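Local coordinates for protein arylalkylamine N-Acetyltransferase like 5b (Aedes aegypti, PDB 4FD4) that probably catalyses the transfer of acyl groups from acetyl-CoA or long-chain acyl-CoA to the amino group of arylalkylamines such as serotonin and dopamine, using a GNAT fold, at residues D15-E18 with Q19-I23; E22-H25 with R26-P30; L46-E49 with R50-S54; H141-G144 with Q145-L148. All coordinates share one frame; numbering follows the deposited sequence.

Interaction 1: D15-E18 with Q19-I23; sequences DELE and QVREI
Arg21 and Glu18, three residues apart on helix 17-28, show how a short salt bridge is built along one helical turn. The arginine CB points toward the preceding turn, 3.3 Å from Glu18 O. The chain runs out extended (chi1 -164°), with CD 3.4 Å from Glu18 OE1. The bend at chi3 then sets NE 2.8 Å and NH2 2.7 Å from Glu18 OE2, a side-on grip in which two nitrogens donate to one oxygen. Carboxylate and guanidinium are only 17° from coplanar, and NH2 uses the syn lone pair of OE2. Leu17 CD2 reaches NH2 obliquely at 3.9 Å, while NH1 is engaged by Glu49, so the guanidinium joins two acidic groups and its rotation is probably restricted. At the N-terminal end, where Glu16 takes the N-cap position, a water links Glu16 OE2 to Gln19 NE2; the same carboxylate also pairs with Arg10 and accepts from Arg13 N. Backbone bonds from Val20, Arg21 and Glu22 complete the turn. The helix is wedged between its neighbours: Leu17, Val20 and Arg21 rest on Leu53 of helix 46-53, and Glu16, Gln19 and Ile23 lie against Phe72 of strand 71-81.

Interaction 2: E22-H25 with R26-P30; sequences EILH and RIYYP
Leu24 O receives two backbone donors, Tyr28 N at 3.2 Å and Tyr29 N at 3.1 Å, and this second bond marks the wider pi-type turn near the C-terminal end of helix 17-28. The Tyr29 bond is nearly straight, whereas Tyr28 N sits 39° above the carbonyl plane. The Leu24 and Tyr28 side chains lie side by side, with Leu24 CD2 4.0 Å from Tyr28 CD2, and Leu24 CB touches Tyr29 CE2. Tyr28 CD2 also lies over the centre of the Tyr29 ring, so the two tyrosines pack on each other as well as on the leucine. One turn earlier, Arg26, bent at chi3 (81°), turns NH2 into a salt bridge with Glu22, 2.9 Å from OE1 and 3.0 Å from OE2. Ile23 CD1 covers one face of that guanidinium, 3.4 Å from Arg26 NH1, and also meets Ile27 CD1. A second shell fixes these groups: Asp135 and Phe72 O hold Arg26 NH1, and Asp48 and Ser52 of helix 46-53 bond to Tyr29 OH. Tyr28 OH binds a glycerol, probably from the crystallisation liquor. Where the regular pattern stops, Pro30 brings no N-H to the preceding turn, and its CD instead lies 3.1 Å from His25 O.

Interaction 3: L46-E49 with R50-S54; sequences LDDE and RFSLS
Arg50 folds back over Asp47 on helix 46-53, one of the helices that GNAT enzymes insert between the first two strands of the sheet. Its N donates to Leu46 O, and its chain, bent at chi3 (59°), lays one face of the guanidinium over Asp47 CA, with NH2 3.2 Å from Asp47 CB. Asp47 thus meets the guanidinium through its CA and CB; the charged atoms are not in contact, and each has partners outside the pair: Arg50 NH2 pairs with Glu97, while the Asp47 carboxylate accepts from Thr45, Thr96 and Thr98 N. Phe51 follows, bonding through N to Asp47 O and resting CB 3.3 Å from Asp48 O; with CG anti to the backbone N (chi1 175°), its ring is carried off the helix to meet Phe55 and His130 edge-to-face. Ser52 N bonds to Asp48 O at 3.0 Å, nearly in line with the carbonyl. Both Ser52 OG and Asp48 OD2 also engage Tyr29 OH, which ties this turn to Tyr29, near the end of helix 17-28. Next, Leu53 N donates to Glu49 O, and the two side chains run side by side, Leu53 CD1 4.1 Å from Glu49 CG; the Glu49 carboxylate itself serves Arg21 and His44. Ser54 closes the segment by turning its hydroxyl back on the helix: OG donates to Phe51 O at 2.6 Å, tilted 19° from the carbonyl plane.

Interaction 4: H141-G144 with Q145-L148; sequences HSLG and QRLL
Arg146 N donates to Ser142 O at 2.8 Å, the first bond of the helix that forms the crossover of the beta-alpha-beta unit 126-134, 143-158, 162-167. In GNAT enzymes this helix start normally belongs to the signature loop that binds the pyrophosphate of acyl-CoA, and the sequence here is consistent with that role. Ser142 sits at the N-cap, but its side chain makes no capping bond. The arginine chain follows its own backbone bond: CG lies 3.1 Å from Ser142 O, and CD 3.5 Å from His141 O. With CG beside the backbone N (chi1 -74°), the chain runs back along the N-terminal turn to place NH1 3.5 Å from His141 O, a weak but straight bond in the guanidinium plane. NH2 reaches Ile7 O on the edge strand 7-11, so one guanidinium ties the helix start to that strand. On the inner face, Leu147 CG rests 3.5 Å from Leu143 O, and both leucines pack on Val134 of strand 126-134. Gln145 points the other way, its OE1 bonded to Lys178. Gly144 adds no side chain to the turn, and its carbonyl oxygen accepts from Leu148 N at 3.0 Å, with a nearly linear N-H geometry of 172°.

Overall arrangement
Interactions 1 and 2 are successive turns of helix 17-28, sharing Glu22 and Ile23, with centres about 10 Å apart. Interaction 3, on helix 46-53, lies about 12 Å from the centre of each and is coupled to interaction 1 by a salt bridge and leucine packing and to interaction 2 by hydroxyl bonding. These three lie on two helices packed against each other, with side chains of both reaching the sheet, in the region that in GNAT enzymes commonly helps to shape the acceptor side. Interaction 4 comes much later in the chain, on helix 143-158, with its centre 17 to 24 Å from the other centres and no touch. Strand 126-134 nevertheless receives side chains from interactions 2 and 4, so the central sheet relates the separate helices.

Interaction 1: D15-E18 with Q19-I23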
loop_
_atom_site.group_PDB
_atom_site.type_symbol
_atom_site.label_atom_id
_atom_site.label_comp_id
_atom_site.label_asym_id
_atom_site.label_seq_id
_atom_site.Cartn_x
_atom_site.Cartn_y
_atom_site.Cartn_z
ATOM N N ASP A 15 2.423 -4.194 20.439
ATOM C CA ASP A 15 3.662 -3.909 21.162
ATOM C C ASP A 15 4.869 -3.879 20.216
ATOM O O ASP A 15 5.971 -3.503 20.613
ATOM C CB ASP A 15 3.870 -4.909 22.317
ATOM C CG ASP A 15 3.991 -6.349 21.838
ATOM O OD1 ASP A 15 2.970 -7.075 21.817
ATOM O OD2 ASP A 15 5.110 -6.765 21.481
ATOM N N GLU A 16 4.650 -4.232 18.952
ATOM C CA GLU A 16 5.738 -4.256 17.981
ATOM C C GLU A 16 5.694 -3.059 17.032
ATOM O O GLU A 16 6.402 -3.015 16.022
ATOM C CB GLU A 16 5.699 -5.561 17.187
ATOM C CG GLU A 16 5.888 -6.793 18.048
ATOM C CD GLU A 16 5.891 -8.067 17.227
ATOM O OE1 GLU A 16 4.851 -8.373 16.594
ATOM O OE2 GLU A 16 6.937 -8.749 17.189
ATOM N N LEU A 17 4.851 -2.091 17.357
ATOM C CA LEU A 17 4.744 -0.893 16.536
ATOM C C LEU A 17 6.123 -0.330 16.133
ATOM O O LEU A 17 6.364 -0.008 14.956
ATOM C CB LEU A 17 3.914 0.159 17.273
ATOM C CG LEU A 17 3.463 1.341 16.420
ATOM C CD1 LEU A 17 2.005 1.198 16.001
ATOM C CD2 LEU A 17 3.679 2.618 17.199
ATOM N N GLU A 18 7.047 -0.229 17.084
ATOM C CA GLU A 18 8.347 0.354 16.755
ATOM C C GLU A 18 9.117 -0.475 15.725
ATOM O O GLU A 18 9.718 0.081 14.790
ATOM C CB GLU A 18 9.190 0.636 18.011
ATOM C CG GLU A 18 8.798 1.933 18.727
ATOM C CD GLU A 18 8.724 3.134 17.782
ATOM O OE1 GLU A 18 9.687 3.361 17.011
ATOM O OE2 GLU A 18 7.702 3.857 17.815
ATOM N N GLN A 19 9.076 -1.798 15.849
ATOM C CA GLN A 19 9.719 -2.612 14.823
ATOM C C GLN A 19 9.043 -2.410 13.463
ATOM O O GLN A 19 9.720 -2.377 12.429
ATOM C CB GLN A 19 9.741 -4.090 15.205
ATOM C CG GLN A 19 10.593 -4.385 16.434
ATOM C CD GLN A 19 9.810 -4.242 17.722
ATOM O OE1 GLN A 19 9.616 -3.133 18.229
ATOM N NE2 GLN A 19 9.350 -5.373 18.264
ATOM N N VAL A 20 7.721 -2.244 13.453
ATOM C CA VAL A 20 7.048 -2.051 12.171
ATOM C C VAL A 20 7.573 -0.724 11.636
ATOM O O VAL A 20 7.998 -0.626 10.478
ATOM C CB VAL A 20 5.510 -2.047 12.316
ATOM C CG1 VAL A 20 4.836 -1.764 10.973
ATOM C CG2 VAL A 20 5.016 -3.403 12.880
ATOM N N ARG A 21 7.644 0.271 12.519
ATOM C CA ARG A 21 8.117 1.579 12.097
ATOM C C ARG A 21 9.482 1.382 11.432
ATOM O O ARG A 21 9.738 1.886 10.314
ATOM C CB ARG A 21 8.204 2.546 13.299
ATOM C CG ARG A 21 8.313 4.034 12.926
ATOM C CD ARG A 21 8.805 4.905 14.105
ATOM N NE ARG A 21 7.904 4.886 15.257
ATOM C CZ ARG A 21 6.879 5.721 15.432
ATOM N NH1 ARG A 21 6.614 6.654 14.524
ATOM N NH2 ARG A 21 6.115 5.625 16.518
ATOM N N GLU A 22 10.384 0.676 12.074
ATOM C CA GLU A 22 11.722 0.540 11.519
ATOM C C GLU A 22 11.720 -0.098 10.166
ATOM O O GLU A 22 12.410 0.372 9.319
ATOM C CB GLU A 22 12.679 -0.236 12.411
ATOM C CG GLU A 22 14.140 -0.238 11.896
ATOM C CD GLU A 22 14.495 -1.346 10.843
ATOM O OE1 GLU A 22 13.938 -2.456 10.849
ATOM O OE2 GLU A 22 15.392 -1.111 10.023
ATOM N N ILE A 23 10.968 -1.182 9.974
ATOM C CA ILE A 23 11.050 -1.820 8.671
ATOM C C ILE A 23 10.527 -0.848 7.610
ATOM O O ILE A 23 11.083 -0.759 6.498
ATOM C CB ILE A 23 10.381 -3.236 8.634
ATOM C CG1 ILE A 23 10.583 -3.898 7.265
ATOM C CG2 ILE A 23 8.925 -3.176 9.060
ATOM C CD1 ILE A 23 11.960 -4.514 7.078
HETATM O O HOH W 1 9.238 -8.058 18.070
#

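Interaction 2: E22-H25 with R26-P30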
loop_
_atom_site.group_PDB
_atom_site.type_symbol
_atom_site.label_atom_id
_atom_site.label_comp_id
_atom_site.label_asym_id
_atom_site.label_seq_id
_atom_site.Cartn_x
_atom_site.Cartn_y
_atom_site.Cartn_z
ATOM N N GLU A 22 10.384 0.676 12.074
ATOM C CA GLU A 22 11.722 0.540 11.519
ATOM C C GLU A 22 11.720 -0.098 10.166
ATOM O O GLU A 22 12.410 0.372 9.319
ATOM C CB GLU A 22 12.679 -0.236 12.411
ATOM C CG GLU A 22 14.140 -0.238 11.896
ATOM C CD GLU A 22 14.495 -1.346 10.843
ATOM O OE1 GLU A 22 13.938 -2.456 10.849
ATOM O OE2 GLU A 22 15.392 -1.111 10.023
ATOM N N ILE A 23 10.968 -1.182 9.974
ATOM C CA ILE A 23 11.050 -1.820 8.671
ATOM C C ILE A 23 10.527 -0.848 7.610
ATOM O O ILE A 23 11.083 -0.759 6.498
ATOM C CB ILE A 23 10.381 -3.236 8.634
ATOM C CG1 ILE A 23 10.583 -3.898 7.265
ATOM C CG2 ILE A 23 8.925 -3.176 9.060
ATOM C CD1 ILE A 23 11.960 -4.514 7.078
ATOM N N LEU A 24 9.508 -0.059 7.967
ATOM C CA LEU A 24 8.974 0.886 6.993
ATOM C C LEU A 24 10.043 1.911 6.636
ATOM O O LEU A 24 10.229 2.249 5.469
ATOM C CB LEU A 24 7.711 1.599 7.516
ATOM C CG LEU A 24 6.433 0.759 7.610
ATOM C CD1 LEU A 24 5.316 1.585 8.275
ATOM C CD2 LEU A 24 5.984 0.245 6.238
ATOM N N HIS A 25 10.752 2.402 7.642
ATOM C CA HIS A 25 11.804 3.385 7.382
ATOM C C HIS A 25 12.855 2.771 6.456
ATOM O O HIS A 25 13.414 3.456 5.606
ATOM C CB HIS A 25 12.506 3.768 8.686
ATOM C CG HIS A 25 11.922 4.954 9.387
ATOM N ND1 HIS A 25 12.627 6.133 9.556
ATOM C CD2 HIS A 25 10.734 5.137 10.001
ATOM C CE1 HIS A 25 11.883 6.989 10.231
ATOM N NE2 HIS A 25 10.728 6.415 10.516
ATOM N N ARG A 26 13.122 1.477 6.620
ATOM C CA ARG A 26 14.349 0.902 6.040
ATOM C C ARG A 26 14.176 0.448 4.598
ATOM O O ARG A 26 15.017 0.729 3.745
ATOM C CB ARG A 26 14.854 -0.271 6.898
ATOM C CG ARG A 26 16.312 -0.668 6.638
ATOM C CD ARG A 26 16.743 -1.856 7.498
ATOM N NE ARG A 26 16.312 -3.131 6.925
ATOM C CZ ARG A 26 15.686 -4.094 7.598
ATOM N NH1 ARG A 26 15.334 -5.225 6.979
ATOM N NH2 ARG A 26 15.406 -3.934 8.887
ATOM N N ILE A 27 13.077 -0.240 4.322
ATOM C CA ILE A 27 12.899 -0.856 3.012
ATOM C C ILE A 27 11.715 -0.316 2.225
ATOM O O ILE A 27 11.633 -0.509 1.012
ATOM C CB ILE A 27 12.755 -2.388 3.117
ATOM C CG1 ILE A 27 11.454 -2.765 3.825
ATOM C CG2 ILE A 27 13.963 -3.004 3.840
ATOM C CD1 ILE A 27 11.098 -4.241 3.682
ATOM N N TYR A 28 10.792 0.369 2.890
ATOM C CA TYR A 28 9.600 0.825 2.171
ATOM C C TYR A 28 9.708 2.262 1.645
ATOM O O TYR A 28 9.772 2.486 0.434
ATOM C CB TYR A 28 8.332 0.661 3.025
ATOM C CG TYR A 28 7.111 1.259 2.351
ATOM C CD1 TYR A 28 6.611 0.726 1.166
ATOM C CD2 TYR A 28 6.459 2.348 2.904
ATOM C CE1 TYR A 28 5.497 1.283 0.538
ATOM C CE2 TYR A 28 5.345 2.907 2.294
ATOM C CZ TYR A 28 4.871 2.374 1.112
ATOM O OH TYR A 28 3.759 2.940 0.515
ATOM N N TYR A 29 9.721 3.227 2.560
ATOM C CA TYR A 29 9.734 4.642 2.178
ATOM C C TYR A 29 10.871 5.051 1.229
ATOM O O TYR A 29 10.641 5.780 0.264
ATOM C CB TYR A 29 9.706 5.533 3.424
ATOM C CG TYR A 29 8.348 5.556 4.104
ATOM C CD1 TYR A 29 7.228 6.043 3.440
ATOM C CD2 TYR A 29 8.190 5.101 5.406
ATOM C CE1 TYR A 29 5.975 6.062 4.058
ATOM C CE2 TYR A 29 6.947 5.124 6.031
ATOM C CZ TYR A 29 5.846 5.608 5.348
ATOM O OH TYR A 29 4.608 5.636 5.967
ATOM N N PRO A 30 12.102 4.567 1.482
ATOM C CA PRO A 30 13.216 4.989 0.618
ATOM C C PRO A 30 13.047 4.571 -0.833
ATOM O O PRO A 30 13.728 5.084 -1.713
ATOM C CB PRO A 30 14.423 4.267 1.234
ATOM C CG PRO A 30 14.052 4.073 2.667
ATOM C CD PRO A 30 12.568 3.781 2.640
#

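Interaction 3: L46-E49 with R50-S54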
loop_
_atom_site.group_PDB
_atom_site.type_symbol
_atom_site.label_atom_id
_atom_site.label_comp_id
_atom_site.label_asym_id
_atom_site.label_seq_id
_atom_site.Cartn_x
_atom_site.Cartn_y
_atom_site.Cartn_z
ATOM N N LEU A 46 5.751 12.566 9.056
ATOM C CA LEU A 46 5.168 11.917 10.229
ATOM C C LEU A 46 3.692 11.543 10.029
ATOM O O LEU A 46 3.240 10.519 10.539
ATOM C CB LEU A 46 5.329 12.789 11.475
ATOM C CG LEU A 46 4.981 12.112 12.810
ATOM C CD1 LEU A 46 5.846 10.878 13.049
ATOM C CD2 LEU A 46 5.097 13.076 13.998
ATOM N N ASP A 47 2.926 12.351 9.301
ATOM C CA ASP A 47 1.511 12.003 9.125
ATOM C C ASP A 47 1.291 10.768 8.229
ATOM O O ASP A 47 0.342 9.990 8.443
ATOM C CB ASP A 47 0.579 13.208 8.801
ATOM C CG ASP A 47 1.159 14.202 7.799
ATOM O OD1 ASP A 47 0.403 15.145 7.430
ATOM O OD2 ASP A 47 2.329 14.076 7.384
ATOM N N ASP A 48 2.217 10.580 7.285
ATOM C CA ASP A 48 2.298 9.416 6.409
ATOM C C ASP A 48 2.526 8.178 7.286
ATOM O O ASP A 48 1.775 7.184 7.261
ATOM C CB ASP A 48 3.499 9.644 5.475
ATOM C CG ASP A 48 3.496 8.749 4.250
ATOM O OD1 ASP A 48 3.974 9.202 3.186
ATOM O OD2 ASP A 48 3.028 7.596 4.343
ATOM N N GLU A 49 3.585 8.260 8.083
ATOM C CA GLU A 49 3.931 7.217 9.017
ATOM C C GLU A 49 2.774 6.863 9.955
ATOM O O GLU A 49 2.462 5.686 10.183
ATOM C CB GLU A 49 5.142 7.691 9.823
ATOM C CG GLU A 49 5.783 6.653 10.678
ATOM C CD GLU A 49 7.156 7.112 11.146
ATOM O OE1 GLU A 49 8.111 7.093 10.333
ATOM O OE2 GLU A 49 7.259 7.521 12.315
ATOM N N ARG A 50 2.127 7.880 10.507
ATOM C CA ARG A 50 1.001 7.644 11.394
ATOM C C ARG A 50 -0.108 6.874 10.694
ATOM O O ARG A 50 -0.732 5.979 11.291
ATOM C CB ARG A 50 0.443 8.959 11.943
ATOM C CG ARG A 50 -0.652 8.762 12.981
ATOM C CD ARG A 50 -1.049 10.068 13.657
ATOM N NE ARG A 50 -1.519 11.046 12.683
ATOM C CZ ARG A 50 -0.831 12.121 12.314
ATOM N NH1 ARG A 50 0.360 12.368 12.854
ATOM N NH2 ARG A 50 -1.337 12.953 11.408
ATOM N N PHE A 51 -0.375 7.235 9.442
ATOM C CA PHE A 51 -1.378 6.503 8.673
ATOM C C PHE A 51 -0.999 5.025 8.592
ATOM O O PHE A 51 -1.797 4.150 8.924
ATOM C CB PHE A 51 -1.506 7.066 7.262
ATOM C CG PHE A 51 -2.452 6.273 6.370
ATOM C CD1 PHE A 51 -1.961 5.419 5.393
ATOM C CD2 PHE A 51 -3.828 6.391 6.517
ATOM C CE1 PHE A 51 -2.827 4.685 4.575
ATOM C CE2 PHE A 51 -4.704 5.670 5.701
ATOM C CZ PHE A 51 -4.203 4.816 4.732
ATOM N N SER A 52 0.222 4.747 8.147
ATOM C CA SER A 52 0.627 3.358 7.982
ATOM C C SER A 52 0.593 2.556 9.288
ATOM O O SER A 52 0.145 1.411 9.308
ATOM C CB SER A 52 2.003 3.278 7.322
ATOM O OG SER A 52 1.965 3.918 6.060
ATOM N N LEU A 53 1.044 3.156 10.385
ATOM C CA LEU A 53 1.095 2.439 11.646
ATOM C C LEU A 53 -0.283 2.286 12.289
ATOM O O LEU A 53 -0.477 1.404 13.121
ATOM C CB LEU A 53 2.047 3.122 12.626
ATOM C CG LEU A 53 3.539 3.113 12.284
ATOM C CD1 LEU A 53 4.296 3.898 13.360
ATOM C CD2 LEU A 53 4.098 1.697 12.184
ATOM N N SER A 54 -1.235 3.142 11.922
ATOM C CA SER A 54 -2.570 3.019 12.495
ATOM C C SER A 54 -3.141 1.614 12.241
ATOM O O SER A 54 -4.070 1.197 12.917
ATOM C CB SER A 54 -3.523 4.085 11.943
ATOM O OG SER A 54 -3.772 3.866 10.564
#

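Interaction 4: H141-G144 with Q145-L148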
loop_
_atom_site.group_PDB
_atom_site.type_symbol
_atom_site.label_atom_id
_atom_site.label_comp_id
_atom_site.label_asym_id
_atom_site.label_seq_id
_atom_site.Cartn_x
_atom_site.Cartn_y
_atom_site.Cartn_z
ATOM N N HIS A 141 13.271 -16.597 -1.775
ATOM C CA HIS A 141 12.426 -17.179 -0.729
ATOM C C HIS A 141 10.938 -16.911 -0.898
ATOM O O HIS A 141 10.175 -17.076 0.053
ATOM C CB HIS A 141 12.861 -16.687 0.656
ATOM C CG HIS A 141 14.206 -17.185 1.075
ATOM N ND1 HIS A 141 15.126 -16.385 1.719
ATOM C CD2 HIS A 141 14.787 -18.400 0.940
ATOM C CE1 HIS A 141 16.218 -17.090 1.966
ATOM N NE2 HIS A 141 16.039 -18.315 1.499
ATOM N N SER A 142 10.533 -16.479 -2.085
ATOM C CA SER A 142 9.121 -16.227 -2.372
ATOM C C SER A 142 8.493 -15.244 -1.385
ATOM O O SER A 142 7.313 -15.362 -1.071
ATOM C CB SER A 142 8.317 -17.537 -2.359
ATOM O OG SER A 142 9.054 -18.612 -2.905
ATOM N N LEU A 143 9.269 -14.272 -0.905
ATOM C CA LEU A 143 8.793 -13.403 0.180
ATOM C C LEU A 143 7.617 -12.522 -0.215
ATOM O O LEU A 143 6.637 -12.427 0.521
ATOM C CB LEU A 143 9.926 -12.533 0.741
ATOM C CG LEU A 143 10.679 -13.086 1.949
ATOM C CD1 LEU A 143 11.404 -11.945 2.661
ATOM C CD2 LEU A 143 9.719 -13.795 2.908
ATOM N N GLY A 144 7.725 -11.858 -1.361
ATOM C CA GLY A 144 6.648 -11.013 -1.842
ATOM C C GLY A 144 5.391 -11.831 -2.021
ATOM O O GLY A 144 4.297 -11.441 -1.571
ATOM N N GLN A 145 5.540 -12.986 -2.668
ATOM C CA GLN A 145 4.375 -13.820 -2.939
ATOM C C GLN A 145 3.787 -14.346 -1.637
ATOM O O GLN A 145 2.569 -14.428 -1.502
ATOM C CB GLN A 145 4.707 -14.973 -3.897
ATOM C CG GLN A 145 3.513 -15.894 -4.183
ATOM C CD GLN A 145 3.854 -17.066 -5.103
ATOM O OE1 GLN A 145 4.961 -17.150 -5.642
ATOM N NE2 GLN A 145 2.892 -17.974 -5.288
ATOM N N ARG A 146 4.639 -14.691 -0.674
ATOM C CA ARG A 146 4.144 -15.194 0.616
ATOM C C ARG A 146 3.435 -14.121 1.438
ATOM O O ARG A 146 2.435 -14.410 2.109
ATOM C CB ARG A 146 5.262 -15.855 1.418
ATOM C CG ARG A 146 5.672 -17.219 0.870
ATOM C CD ARG A 146 6.985 -17.661 1.475
ATOM N NE ARG A 146 6.867 -18.010 2.884
ATOM C CZ ARG A 146 7.907 -18.248 3.680
ATOM N NH1 ARG A 146 9.144 -18.180 3.193
ATOM N NH2 ARG A 146 7.712 -18.555 4.953
ATOM N N LEU A 147 3.935 -12.888 1.379
ATOM C CA LEU A 147 3.253 -11.759 2.039
ATOM C C LEU A 147 1.883 -11.504 1.431
ATOM O O LEU A 147 0.884 -11.398 2.155
ATOM C CB LEU A 147 4.087 -10.483 1.953
ATOM C CG LEU A 147 5.215 -10.342 2.962
ATOM C CD1 LEU A 147 6.087 -9.130 2.616
ATOM C CD2 LEU A 147 4.629 -10.220 4.375
ATOM N N LEU A 148 1.827 -11.397 0.104
ATOM C CA LEU A 148 0.558 -11.127 -0.567
ATOM C C LEU A 148 -0.410 -12.278 -0.353
ATOM O O LEU A 148 -1.598 -12.072 -0.126
ATOM C CB LEU A 148 0.778 -10.908 -2.070
ATOM C CG LEU A 148 -0.077 -9.918 -2.874
ATOM C CD1 LEU A 148 -0.384 -10.466 -4.268
ATOM C CD2 LEU A 148 -1.356 -9.467 -2.172
#